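Side-chain contacts in putative phosphatase (Clostridium difficile, PDB 3SD7), which probably acts as a haloacid dehalogenase-like phosphatase, hydrolysing a phosphate ester: residues 27-32 and 204-209; 31-36 and 170-175. One frame throughout, in Å; residues are numbered along the deposited sequence.

How the contacts relate
The two contacts draw on one element, the central strand 31-34, at successive levels of a single parallel sheet. Contact 1 joins the entry to this strand with the start of strand 206-210 by charged and polar groups; contact 2 continues along the strand and packs it apolarly under helix 168-179. Their centres lie about 11 Å apart, and they meet directly where Ile205 CD1 stands 3.9 Å from Ile172 CG2. The probable active site lies toward the other end of the strand: a sodium ion bound by Asp37 and Asp192 is about 12 Å from the side chain of Ile172, and Asp35, in contact 2, begins a sequence fitting the haloacid dehalogenase signature.

Contact 1. Residues 27-32 and 204-209; sequences KNYEIV and GIDSIG
Tyr29 lays the hydroxyl edge of its ring against the carboxylate of Asp206 and donates a hydrogen bond from OH to OD2 over 2.6 Å. The pair spans part of the Rossmann-like parallel sheet of the haloacid dehalogenase fold: strand 187-191 runs between strands 31-34 and 206-210, and side chains from the loop before strand 31-34 reach across it. With CG anti to the carbonyl carbon (chi1 -58°), the Tyr29 ring extends toward strand 206-210. OD2 lies in the plane of the ring, whereas the ring and carboxylate planes stand 72° apart. The hydroxyl reaches OD2 on its anti side, close to the carboxylate plane. Lys27 arrives from a different direction, its ammonium group well above that plane, and forms a salt bridge of 2.8 Å between NZ and OD2. One oxygen thus receives two donors, an arrangement that would be expected to favour the ionised aspartate. Outside partners extend the network, with Tyr227, on strand 227-229 beyond 206-210, hydrogen-bonded to the tyrosine hydroxyl and Asp185 O to the lysine. Lys27 is poorly ordered, and its grip is one-pronged: Asp206 OD1 remains 3.9 Å from NZ.

Contact 2. Residues 31-36 and 170-175; sequences IVLFDL and EVIQYV
Leu33 is the residue of 31-36 that touches helix residues 170-175, chiefly through CD2. With CG anti to the carbonyl carbon (chi1 -70°) and chi2 near 70°, CD2 is the methyl that meets the helix. There Leu33 CD2 meets Val175 CG1 at 3.5 Å, the two branched side chains reaching for each other tip to tip. The same methyl, Leu33 CD2, touches Ile172 CG2 at 3.7 Å, this time across the isoleucine. Ile172 offers CG2, the branch anti to its backbone N, while its CG1 stays 4.2 Å from Leu33 CD2. Ile172 and Val175 are three residues apart, so a single leucine methyl bridges neighbouring turns of the helix. Val187 and Met189, on the next strand, also pack on Leu33, while Val175 reaches the other way over the sheet to Leu130 and Ala157.

The next residue, Phe34, directs its ring against Val190 and Phe153, so that Leu33 and Phe34 face opposite sides of the central sheet in the Rossmann-like core of haloacid dehalogenase-like hydrolases. Helix 168-179 is the connection of a beta-alpha-beta crossover from strand 155-159 to strand 187-191, passing over the two strands between them, of which 31-34 is one.

At Asp35 the strand has ended and polar contacts take over. In relatives, the first aspartate of the DxDx(T/V) signature is the nucleophile, a role Asp35 probably shares. Its OD2 forms a salt bridge with Lys168 at the start of the same helix, and OD1 is hydrogen-bonded to Thr133. Leu36 follows, donating its backbone N to the anti lone pair of Asp35 OD1 at 2.7 Å, with a bent N-H...O angle of 146°, and packing its side chain on Thr133 and Lys135.

Contact 1. Residues 27-32 and 204-209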
ATOM      1  N   LYS A  27       4.003 -16.161  19.177  1.00 67.34           N
ATOM      2  CA  LYS A  27       3.184 -15.128  19.810  1.00 64.21           C
ATOM      3  C   LYS A  27       1.770 -15.076  19.212  1.00 60.59           C
ATOM      4  O   LYS A  27       1.569 -15.417  18.045  1.00 59.86           O
ATOM      5  CB  LYS A  27       3.855 -13.756  19.679  1.00 63.28           C
ATOM      6  CG  LYS A  27       3.445 -12.788  20.796  1.00 63.18           C
ATOM      7  CD  LYS A  27       3.785 -11.340  20.485  1.00 59.03           C
ATOM      8  CE  LYS A  27       5.259 -11.099  20.194  1.00 57.07           C
ATOM      9  NZ  LYS A  27       5.503  -9.651  19.887  1.00 47.66           N
ATOM     10  N   ASN A  28       0.811 -14.643  20.025  1.00 57.34           N
ATOM     11  CA  ASN A  28      -0.589 -14.497  19.614  1.00 54.80           C
ATOM     12  C   ASN A  28      -0.914 -13.021  19.346  1.00 49.48           C
ATOM     13  O   ASN A  28      -1.152 -12.255  20.274  1.00 49.52           O
ATOM     14  CB  ASN A  28      -1.514 -15.050  20.707  1.00 57.90           C
ATOM     15  CG  ASN A  28      -3.008 -14.874  20.380  1.00 60.15           C
ATOM     16  OD1 ASN A  28      -3.405 -14.776  19.216  1.00 62.61           O
ATOM     17  ND2 ASN A  28      -3.836 -14.853  21.417  1.00 65.22           N
ATOM     18  N   TYR A  29      -0.961 -12.627  18.082  1.00 43.28           N
ATOM     19  CA  TYR A  29      -1.249 -11.236  17.738  1.00 39.51           C
ATOM     20  C   TYR A  29      -2.752 -10.956  17.698  1.00 38.09           C
ATOM     21  O   TYR A  29      -3.502 -11.661  17.041  1.00 41.62           O
ATOM     22  CB  TYR A  29      -0.633 -10.891  16.404  1.00 35.96           C
ATOM     23  CG  TYR A  29       0.854 -11.101  16.370  1.00 35.39           C
ATOM     24  CD1 TYR A  29       1.714 -10.170  16.920  1.00 32.60           C
ATOM     25  CD2 TYR A  29       1.401 -12.233  15.783  1.00 35.40           C
ATOM     26  CE1 TYR A  29       3.082 -10.357  16.893  1.00 34.73           C
ATOM     27  CE2 TYR A  29       2.775 -12.430  15.747  1.00 37.00           C
ATOM     28  CZ  TYR A  29       3.606 -11.495  16.304  1.00 31.47           C
ATOM     29  OH  TYR A  29       4.956 -11.678  16.283  1.00 36.06           O
ATOM     30  N   GLU A  30      -3.175  -9.890  18.349  1.00 34.07           N
ATOM     31  CA  GLU A  30      -4.596  -9.547  18.424  1.00 34.00           C
ATOM     32  C   GLU A  30      -5.001  -8.381  17.510  1.00 30.99           C
ATOM     33  O   GLU A  30      -6.181  -8.215  17.208  1.00 28.04           O
ATOM     34  CB  GLU A  30      -4.953  -9.217  19.857  1.00 38.20           C
ATOM     35  CG  GLU A  30      -4.698 -10.371  20.800  1.00 44.41           C
ATOM     36  CD  GLU A  30      -4.898 -10.010  22.265  1.00 55.18           C
ATOM     37  OE1 GLU A  30      -5.455  -8.924  22.560  1.00 57.85           O
ATOM     38  OE2 GLU A  30      -4.490 -10.824  23.124  1.00 62.19           O
ATOM     39  N   ILE A  31      -4.024  -7.555  17.143  1.00 27.27           N
ATOM     40  CA  ILE A  31      -4.234  -6.395  16.280  1.00 25.94           C
ATOM     41  C   ILE A  31      -3.274  -6.546  15.095  1.00 24.20           C
ATOM     42  O   ILE A  31      -2.055  -6.627  15.296  1.00 23.98           O
ATOM     43  CB  ILE A  31      -3.982  -5.042  17.043  1.00 28.53           C
ATOM     44  CG1 ILE A  31      -4.938  -4.916  18.253  1.00 29.15           C
ATOM     45  CG2 ILE A  31      -4.077  -3.848  16.066  1.00 26.94           C
ATOM     46  CD1 ILE A  31      -4.787  -3.601  19.052  1.00 33.67           C
ATOM     47  N   VAL A  32      -3.796  -6.552  13.866  1.00 22.14           N
ATOM     48  CA  VAL A  32      -2.976  -6.744  12.674  1.00 19.74           C
ATOM     49  C   VAL A  32      -3.200  -5.566  11.748  1.00 20.59           C
ATOM     50  O   VAL A  32      -4.347  -5.265  11.366  1.00 21.33           O
ATOM     51  CB  VAL A  32      -3.338  -8.014  11.923  1.00 21.18           C
ATOM     52  CG1 VAL A  32      -2.359  -8.261  10.749  1.00 21.40           C
ATOM     53  CG2 VAL A  32      -3.381  -9.240  12.885  1.00 22.41           C
ATOM     54  N   GLY A 204       7.751   0.087  17.631  1.00 36.57           N
ATOM     55  CA  GLY A 204       8.046  -0.996  18.558  1.00 39.05           C
ATOM     56  C   GLY A 204       7.108  -2.181  18.433  1.00 37.48           C
ATOM     57  O   GLY A 204       6.758  -2.812  19.430  1.00 38.88           O
ATOM     58  N   ILE A 205       6.673  -2.469  17.217  1.00 33.13           N
ATOM     59  CA  ILE A 205       5.829  -3.616  16.954  1.00 31.46           C
ATOM     60  C   ILE A 205       6.503  -4.562  15.954  1.00 32.04           C
ATOM     61  O   ILE A 205       7.409  -4.160  15.185  1.00 32.59           O
ATOM     62  CB  ILE A 205       4.412  -3.205  16.447  1.00 28.80           C
ATOM     63  CG1 ILE A 205       4.481  -2.417  15.147  1.00 27.22           C
ATOM     64  CG2 ILE A 205       3.691  -2.334  17.518  1.00 29.58           C
ATOM     65  CD1 ILE A 205       3.109  -2.084  14.576  1.00 25.65           C
ATOM     66  N   ASP A 206       6.057  -5.816  15.978  1.00 31.08           N
ATOM     67  CA  ASP A 206       6.522  -6.841  15.074  1.00 30.56           C
ATOM     68  C   ASP A 206       6.050  -6.558  13.641  1.00 27.76           C
ATOM     69  O   ASP A 206       5.182  -5.691  13.402  1.00 24.39           O
ATOM     70  CB  ASP A 206       6.046  -8.231  15.538  1.00 31.70           C
ATOM     71  CG  ASP A 206       6.816  -8.749  16.763  1.00 37.53           C
ATOM     72  OD1 ASP A 206       7.800  -8.105  17.185  1.00 38.16           O
ATOM     73  OD2 ASP A 206       6.443  -9.823  17.303  1.00 39.38           O
ATOM     74  N   SER A 207       6.644  -7.281  12.694  1.00 27.26           N
ATOM     75  CA  SER A 207       6.351  -7.116  11.296  1.00 24.61           C
ATOM     76  C   SER A 207       6.466  -8.372  10.459  1.00 25.33           C
ATOM     77  O   SER A 207       7.282  -9.262  10.722  1.00 26.00           O
ATOM     78  CB  SER A 207       7.283  -6.054  10.678  1.00 26.20           C
ATOM     79  OG  SER A 207       8.649  -6.378  10.909  1.00 27.39           O
ATOM     80  N   ILE A 208       5.647  -8.403   9.414  1.00 23.88           N
ATOM     81  CA  ILE A 208       5.707  -9.414   8.378  1.00 22.96           C
ATOM     82  C   ILE A 208       6.038  -8.659   7.080  1.00 22.40           C
ATOM     83  O   ILE A 208       5.297  -7.747   6.660  1.00 22.34           O
ATOM     84  CB  ILE A 208       4.378 -10.136   8.133  1.00 23.68           C
ATOM     85  CG1 ILE A 208       3.942 -10.897   9.390  1.00 26.21           C
ATOM     86  CG2 ILE A 208       4.554 -11.126   6.934  1.00 25.80           C
ATOM     87  CD1 ILE A 208       2.594 -11.614   9.251  1.00 25.43           C
ATOM     88  N   GLY A 209       7.170  -8.997   6.480  1.00 22.69           N
ATOM     89  CA  GLY A 209       7.540  -8.460   5.184  1.00 22.48           C
ATOM     90  C   GLY A 209       7.100  -9.469   4.129  1.00 22.84           C
ATOM     91  O   GLY A 209       7.508 -10.658   4.167  1.00 27.01           O
TER

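Contact 2. Residues 31-36 and 170-175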
ATOM      1  N   ILE A  31      -4.024  -7.555  17.143  1.00 27.27           N
ATOM      2  CA  ILE A  31      -4.234  -6.395  16.280  1.00 25.94           C
ATOM      3  C   ILE A  31      -3.274  -6.546  15.095  1.00 24.20           C
ATOM      4  O   ILE A  31      -2.055  -6.627  15.296  1.00 23.98           O
ATOM      5  CB  ILE A  31      -3.982  -5.042  17.043  1.00 28.53           C
ATOM      6  CG1 ILE A  31      -4.938  -4.916  18.253  1.00 29.15           C
ATOM      7  CG2 ILE A  31      -4.077  -3.848  16.066  1.00 26.94           C
ATOM      8  CD1 ILE A  31      -4.787  -3.601  19.052  1.00 33.67           C
ATOM      9  N   VAL A  32      -3.796  -6.552  13.866  1.00 22.14           N
ATOM     10  CA  VAL A  32      -2.976  -6.744  12.674  1.00 19.74           C
ATOM     11  C   VAL A  32      -3.200  -5.566  11.748  1.00 20.59           C
ATOM     12  O   VAL A  32      -4.347  -5.265  11.366  1.00 21.33           O
ATOM     13  CB  VAL A  32      -3.338  -8.014  11.923  1.00 21.18           C
ATOM     14  CG1 VAL A  32      -2.359  -8.261  10.749  1.00 21.40           C
ATOM     15  CG2 VAL A  32      -3.381  -9.240  12.885  1.00 22.41           C
ATOM     16  N   LEU A  33      -2.120  -4.867  11.449  1.00 19.75           N
ATOM     17  CA  LEU A  33      -2.160  -3.740  10.548  1.00 18.84           C
ATOM     18  C   LEU A  33      -1.649  -4.179   9.185  1.00 18.93           C
ATOM     19  O   LEU A  33      -0.696  -4.956   9.091  1.00 20.33           O
ATOM     20  CB  LEU A  33      -1.287  -2.597  11.033  1.00 19.91           C
ATOM     21  CG  LEU A  33      -1.720  -1.831  12.257  1.00 22.99           C
ATOM     22  CD1 LEU A  33      -1.595  -2.653  13.514  1.00 30.00           C
ATOM     23  CD2 LEU A  33      -0.900  -0.528  12.358  1.00 27.37           C
ATOM     24  N   PHE A  34      -2.283  -3.666   8.141  1.00 17.22           N
ATOM     25  CA  PHE A  34      -1.889  -3.926   6.784  1.00 15.78           C
ATOM     26  C   PHE A  34      -1.650  -2.645   5.981  1.00 17.18           C
ATOM     27  O   PHE A  34      -2.415  -1.707   6.086  1.00 17.54           O
ATOM     28  CB  PHE A  34      -2.978  -4.694   6.011  1.00 18.59           C
ATOM     29  CG  PHE A  34      -3.223  -6.082   6.482  1.00 18.91           C
ATOM     30  CD1 PHE A  34      -2.626  -7.160   5.818  1.00 19.92           C
ATOM     31  CD2 PHE A  34      -4.109  -6.341   7.527  1.00 19.97           C
ATOM     32  CE1 PHE A  34      -2.867  -8.443   6.221  1.00 24.61           C
ATOM     33  CE2 PHE A  34      -4.348  -7.670   7.925  1.00 20.99           C
ATOM     34  CZ  PHE A  34      -3.727  -8.693   7.274  1.00 23.54           C
ATOM     35  N   ASP A  35      -0.589  -2.623   5.184  1.00 17.24           N
ATOM     36  CA  ASP A  35      -0.441  -1.592   4.167  1.00 16.90           C
ATOM     37  C   ASP A  35      -1.431  -2.003   3.035  1.00 18.36           C
ATOM     38  O   ASP A  35      -2.016  -3.099   3.064  1.00 19.72           O
ATOM     39  CB  ASP A  35       0.996  -1.480   3.694  1.00 20.71           C
ATOM     40  CG  ASP A  35       1.329  -0.061   3.172  1.00 26.50           C
ATOM     41  OD1 ASP A  35       0.473   0.553   2.526  1.00 22.27           O
ATOM     42  OD2 ASP A  35       2.451   0.454   3.444  1.00 31.72           O
ATOM     43  N   LEU A  36      -1.631  -1.150   2.058  1.00 18.45           N
ATOM     44  CA  LEU A  36      -2.613  -1.403   0.990  1.00 19.20           C
ATOM     45  C   LEU A  36      -1.962  -1.907  -0.292  1.00 17.92           C
ATOM     46  O   LEU A  36      -1.955  -3.120  -0.560  1.00 19.59           O
ATOM     47  CB  LEU A  36      -3.433  -0.135   0.732  1.00 20.08           C
ATOM     48  CG  LEU A  36      -4.546  -0.318  -0.312  1.00 22.57           C
ATOM     49  CD1 LEU A  36      -5.745  -1.078   0.271  1.00 26.17           C
ATOM     50  CD2 LEU A  36      -4.973   1.032  -0.803  1.00 29.94           C
ATOM     51  N   GLU A 170       3.846   7.406  11.458  1.00 34.13           N
ATOM     52  CA  GLU A 170       2.783   8.331  11.849  1.00 35.51           C
ATOM     53  C   GLU A 170       1.396   7.757  11.670  1.00 33.22           C
ATOM     54  O   GLU A 170       0.526   7.923  12.524  1.00 30.74           O
ATOM     55  CB  GLU A 170       2.904   9.631  11.066  1.00 37.93           C
ATOM     56  CG  GLU A 170       4.210  10.340  11.304  1.00 46.06           C
ATOM     57  CD  GLU A 170       4.200  11.743  10.746  1.00 55.91           C
ATOM     58  OE1 GLU A 170       3.220  12.101  10.042  1.00 62.23           O
ATOM     59  OE2 GLU A 170       5.171  12.481  11.010  1.00 64.30           O
ATOM     60  N   VAL A 171       1.188   7.065  10.552  1.00 30.08           N
ATOM     61  CA  VAL A 171      -0.104   6.485  10.298  1.00 28.98           C
ATOM     62  C   VAL A 171      -0.323   5.228  11.183  1.00 26.42           C
ATOM     63  O   VAL A 171      -1.418   4.987  11.657  1.00 26.03           O
ATOM     64  CB  VAL A 171      -0.322   6.288   8.775  1.00 30.02           C
ATOM     65  CG1 VAL A 171       0.598   5.235   8.181  1.00 29.50           C
ATOM     66  CG2 VAL A 171      -1.723   5.981   8.506  1.00 31.36           C
ATOM     67  N   ILE A 172       0.744   4.463  11.442  1.00 26.30           N
ATOM     68  CA  ILE A 172       0.682   3.314  12.348  1.00 24.94           C
ATOM     69  C   ILE A 172       0.306   3.783  13.750  1.00 27.02           C
ATOM     70  O   ILE A 172      -0.608   3.253  14.371  1.00 25.95           O
ATOM     71  CB  ILE A 172       2.031   2.540  12.409  1.00 26.23           C
ATOM     72  CG1 ILE A 172       2.304   1.857  11.066  1.00 26.10           C
ATOM     73  CG2 ILE A 172       1.989   1.495  13.512  1.00 27.14           C
ATOM     74  CD1 ILE A 172       3.712   1.224  10.946  1.00 28.63           C
ATOM     75  N   GLN A 173       0.997   4.805  14.241  1.00 27.14           N
ATOM     76  CA  GLN A 173       0.689   5.324  15.560  1.00 29.34           C
ATOM     77  C   GLN A 173      -0.748   5.843  15.632  1.00 28.70           C
ATOM     78  O   GLN A 173      -1.444   5.610  16.616  1.00 29.47           O
ATOM     79  CB  GLN A 173       1.638   6.449  15.942  1.00 31.79           C
ATOM     80  CG  GLN A 173       1.443   6.923  17.374  1.00 35.28           C
ATOM     81  CD  GLN A 173       1.800   5.846  18.393  1.00 37.68           C
ATOM     82  OE1 GLN A 173       0.957   5.388  19.163  1.00 44.79           O
ATOM     83  NE2 GLN A 173       3.030   5.404  18.355  1.00 36.95           N
ATOM     84  N   TYR A 174      -1.173   6.564  14.601  1.00 29.02           N
ATOM     85  CA  TYR A 174      -2.531   7.116  14.569  1.00 27.95           C
ATOM     86  C   TYR A 174      -3.586   6.023  14.729  1.00 27.38           C
ATOM     87  O   TYR A 174      -4.498   6.139  15.523  1.00 27.12           O
ATOM     88  CB  TYR A 174      -2.780   7.915  13.258  1.00 27.40           C
ATOM     89  CG  TYR A 174      -4.229   8.361  13.095  1.00 29.20           C
ATOM     90  CD1 TYR A 174      -4.739   9.436  13.818  1.00 38.75           C
ATOM     91  CD2 TYR A 174      -5.084   7.694  12.244  1.00 28.72           C
ATOM     92  CE1 TYR A 174      -6.079   9.822  13.678  1.00 38.77           C
ATOM     93  CE2 TYR A 174      -6.414   8.076  12.107  1.00 28.98           C
ATOM     94  CZ  TYR A 174      -6.899   9.119  12.811  1.00 33.90           C
ATOM     95  OH  TYR A 174      -8.232   9.478  12.644  1.00 39.16           O
ATOM     96  N   VAL A 175      -3.425   4.925  13.995  1.00 26.21           N
ATOM     97  CA  VAL A 175      -4.423   3.895  13.995  1.00 27.04           C
ATOM     98  C   VAL A 175      -4.405   3.086  15.303  1.00 27.84           C
ATOM     99  O   VAL A 175      -5.456   2.713  15.813  1.00 27.37           O
ATOM    100  CB  VAL A 175      -4.326   3.114  12.634  1.00 28.71           C
ATOM    101  CG1 VAL A 175      -3.374   1.941  12.747  1.00 26.73           C
ATOM    102  CG2 VAL A 175      -5.665   2.736  12.160  1.00 33.09           C
TER